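Local coordinates for nitrogenase iron-molybdenum cofactor biosynthesis protein NifB (Methanothermobacter thermautotrophicus, PDB 7JMA) that probably carries out radical SAM-dependent carbide insertion as two [4Fe-4S] clusters are coupled into the [8Fe-9S-C] precursor of the nitrogenase M-cluster, at residues S117-L122 with E171-N176. Sequence-based numbering, arbitrary orientation.
Sequences STNGLL and EVLSRN
N176 reaches out from helix 166-186 and gives one N-H of its amide to the backbone carbonyl of L121, with ND2 2.9 Å from O. The bond is bent at the hydrogen (140°); L121 O is tilted from the N176 amide plane, although ND2 lies in the carbonyl plane of L121. On the other branch, OD1 of N176 takes a straighter bond from R175 NH2, in the guanidinium plane, so the amide is gripped at both ends. Cutting N176 back to an alanine is likely to leave the L121 carbonyl without this donor and R175 NH2 without this acceptor. L121, its CG anti to the backbone N (chi1 -178°), sets CD1 against the helix, 3.6 Å from N176 ND2 and 3.8 Å from L173 CA, with V172 CG1 also touching it. In the radical SAM parallel β/α fold, the loop 119-122 follows the C-terminal end of strand 113-118; T118 OG1 accepts from G120 N (an ST turn) and N119 OD1 from L121 N (an Asx turn). The side chains of L173 and N119 cross at about a right angle; L173 CD1 lies 3.6 Å from the backbone O of N119 and also packs on L121 CB. The N119 side chain lies about 4 Å from that of C38, a ligand of a [4Fe-4S] cluster absent from this apo model.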
ATOM      1  N   SER A 117       2.881   1.866   3.936  1.00 26.45           N
ATOM      2  CA  SER A 117       2.115   1.562   2.742  1.00 32.89           C
ATOM      3  C   SER A 117       3.066   0.975   1.720  1.00 31.27           C
ATOM      4  O   SER A 117       4.248   1.332   1.685  1.00 28.25           O
ATOM      5  CB  SER A 117       1.407   2.805   2.170  1.00 39.84           C
ATOM      6  OG  SER A 117       0.612   3.439   3.160  1.00 44.61           O
ATOM      7  N   THR A 118       2.546   0.058   0.903  1.00 25.28           N
ATOM      8  CA  THR A 118       3.380  -0.588  -0.101  1.00 27.66           C
ATOM      9  C   THR A 118       2.491  -1.083  -1.238  1.00 26.69           C
ATOM     10  O   THR A 118       1.294  -1.312  -1.052  1.00 27.46           O
ATOM     11  CB  THR A 118       4.168  -1.743   0.526  1.00 27.43           C
ATOM     12  OG1 THR A 118       4.916  -2.414  -0.483  1.00 27.82           O
ATOM     13  CG2 THR A 118       3.195  -2.769   1.155  1.00 26.68           C
ATOM     14  N   ASN A 119       3.092  -1.244  -2.428  1.00 22.46           N
ATOM     15  CA  ASN A 119       2.383  -1.992  -3.457  1.00 22.69           C
ATOM     16  C   ASN A 119       2.365  -3.503  -3.174  1.00 27.98           C
ATOM     17  O   ASN A 119       1.668  -4.245  -3.877  1.00 24.78           O
ATOM     18  CB  ASN A 119       2.987  -1.674  -4.831  1.00 27.21           C
ATOM     19  CG  ASN A 119       4.470  -1.963  -4.901  1.00 29.18           C
ATOM     20  OD1 ASN A 119       4.910  -3.046  -4.515  1.00 25.38           O
ATOM     21  ND2 ASN A 119       5.251  -1.020  -5.478  1.00 28.84           N
ATOM     22  N   GLY A 120       3.117  -3.978  -2.179  1.00 25.89           N
ATOM     23  CA  GLY A 120       3.119  -5.391  -1.839  1.00 26.61           C
ATOM     24  C   GLY A 120       4.061  -6.287  -2.625  1.00 25.11           C
ATOM     25  O   GLY A 120       4.168  -7.479  -2.303  1.00 26.06           O
ATOM     26  N   LEU A 121       4.767  -5.765  -3.638  1.00 22.64           N
ATOM     27  CA  LEU A 121       5.600  -6.644  -4.451  1.00 23.60           C
ATOM     28  C   LEU A 121       6.621  -7.401  -3.606  1.00 25.05           C
ATOM     29  O   LEU A 121       6.864  -8.592  -3.834  1.00 27.83           O
ATOM     30  CB  LEU A 121       6.323  -5.836  -5.537  1.00 23.22           C
ATOM     31  CG  LEU A 121       7.187  -6.686  -6.468  1.00 25.33           C
ATOM     32  CD1 LEU A 121       6.384  -7.678  -7.316  1.00 29.01           C
ATOM     33  CD2 LEU A 121       7.984  -5.738  -7.398  1.00 26.32           C
ATOM     34  N   LEU A 122       7.224  -6.734  -2.623  1.00 23.79           N
ATOM     35  CA  LEU A 122       8.268  -7.339  -1.798  1.00 25.27           C
ATOM     36  C   LEU A 122       7.731  -7.925  -0.503  1.00 26.66           C
ATOM     37  O   LEU A 122       8.529  -8.322   0.360  1.00 28.54           O
ATOM     38  CB  LEU A 122       9.348  -6.306  -1.466  1.00 26.09           C
ATOM     39  CG  LEU A 122      10.148  -5.919  -2.703  1.00 27.54           C
ATOM     40  CD1 LEU A 122      11.006  -4.695  -2.421  1.00 28.86           C
ATOM     41  CD2 LEU A 122      10.999  -7.108  -3.122  1.00 35.75           C
ATOM     42  N   GLU A 171       0.988 -10.103 -13.298  1.00 32.13           N
ATOM     43  CA  GLU A 171       0.833 -11.413 -12.677  1.00 34.03           C
ATOM     44  C   GLU A 171       1.834 -11.603 -11.541  1.00 38.50           C
ATOM     45  O   GLU A 171       1.501 -12.179 -10.497  1.00 32.24           O
ATOM     46  CB  GLU A 171       0.974 -12.506 -13.733  1.00 40.14           C
ATOM     47  CG  GLU A 171      -0.226 -12.555 -14.675  1.00 51.07           C
ATOM     48  CD  GLU A 171      -0.038 -13.510 -15.834  1.00 62.92           C
ATOM     49  OE1 GLU A 171       1.124 -13.847 -16.160  1.00 66.37           O
ATOM     50  OE2 GLU A 171      -1.064 -13.927 -16.416  1.00 69.87           O
ATOM     51  N   VAL A 172       3.057 -11.104 -11.724  1.00 32.93           N
ATOM     52  CA  VAL A 172       4.066 -11.158 -10.671  1.00 29.03           C
ATOM     53  C   VAL A 172       3.665 -10.265  -9.498  1.00 28.08           C
ATOM     54  O   VAL A 172       3.695 -10.693  -8.334  1.00 27.01           O
ATOM     55  CB  VAL A 172       5.441 -10.754 -11.242  1.00 30.42           C
ATOM     56  CG1 VAL A 172       6.468 -10.588 -10.114  1.00 32.28           C
ATOM     57  CG2 VAL A 172       5.918 -11.768 -12.271  1.00 34.05           C
ATOM     58  N   LEU A 173       3.272  -9.016  -9.786  1.00 24.26           N
ATOM     59  CA  LEU A 173       2.838  -8.110  -8.723  1.00 24.72           C
ATOM     60  C   LEU A 173       1.645  -8.695  -7.978  1.00 32.23           C
ATOM     61  O   LEU A 173       1.616  -8.717  -6.740  1.00 24.99           O
ATOM     62  CB  LEU A 173       2.480  -6.746  -9.297  1.00 25.50           C
ATOM     63  CG  LEU A 173       1.866  -5.763  -8.303  1.00 26.61           C
ATOM     64  CD1 LEU A 173       2.803  -5.478  -7.104  1.00 26.22           C
ATOM     65  CD2 LEU A 173       1.466  -4.477  -8.990  1.00 27.52           C
ATOM     66  N   SER A 174       0.657  -9.197  -8.722  1.00 25.56           N
ATOM     67  CA  SER A 174      -0.570  -9.659  -8.083  1.00 25.41           C
ATOM     68  C   SER A 174      -0.304 -10.861  -7.194  1.00 35.16           C
ATOM     69  O   SER A 174      -0.796 -10.922  -6.056  1.00 25.85           O
ATOM     70  CB  SER A 174      -1.624 -10.008  -9.138  1.00 24.54           C
ATOM     71  OG  SER A 174      -2.781 -10.576  -8.495  1.00 27.92           O
ATOM     72  N   ARG A 175       0.449 -11.846  -7.700  1.00 29.77           N
ATOM     73  CA  ARG A 175       0.751 -13.014  -6.874  1.00 34.06           C
ATOM     74  C   ARG A 175       1.469 -12.610  -5.592  1.00 29.93           C
ATOM     75  O   ARG A 175       1.118 -13.069  -4.491  1.00 27.45           O
ATOM     76  CB  ARG A 175       1.596 -14.021  -7.645  1.00 29.14           C
ATOM     77  CG  ARG A 175       1.555 -15.390  -6.995  1.00 40.97           C
ATOM     78  CD  ARG A 175       2.796 -16.216  -7.244  1.00 51.56           C
ATOM     79  NE  ARG A 175       4.012 -15.445  -7.005  1.00 71.81           N
ATOM     80  CZ  ARG A 175       5.179 -15.699  -7.589  1.00 79.11           C
ATOM     81  NH1 ARG A 175       5.284 -16.713  -8.443  1.00 82.81           N
ATOM     82  NH2 ARG A 175       6.240 -14.944  -7.321  1.00 75.65           N
ATOM     83  N   ASN A 176       2.464 -11.724  -5.715  1.00 27.58           N
ATOM     84  CA  ASN A 176       3.247 -11.326  -4.553  1.00 28.25           C
ATOM     85  C   ASN A 176       2.416 -10.519  -3.562  1.00 27.51           C
ATOM     86  O   ASN A 176       2.499 -10.743  -2.342  1.00 25.59           O
ATOM     87  CB  ASN A 176       4.473 -10.527  -5.009  1.00 23.51           C
ATOM     88  CG  ASN A 176       5.593 -11.423  -5.525  1.00 37.23           C
ATOM     89  OD1 ASN A 176       5.386 -12.606  -5.781  1.00 41.53           O
ATOM     90  ND2 ASN A 176       6.790 -10.859  -5.675  1.00 36.68           N
TER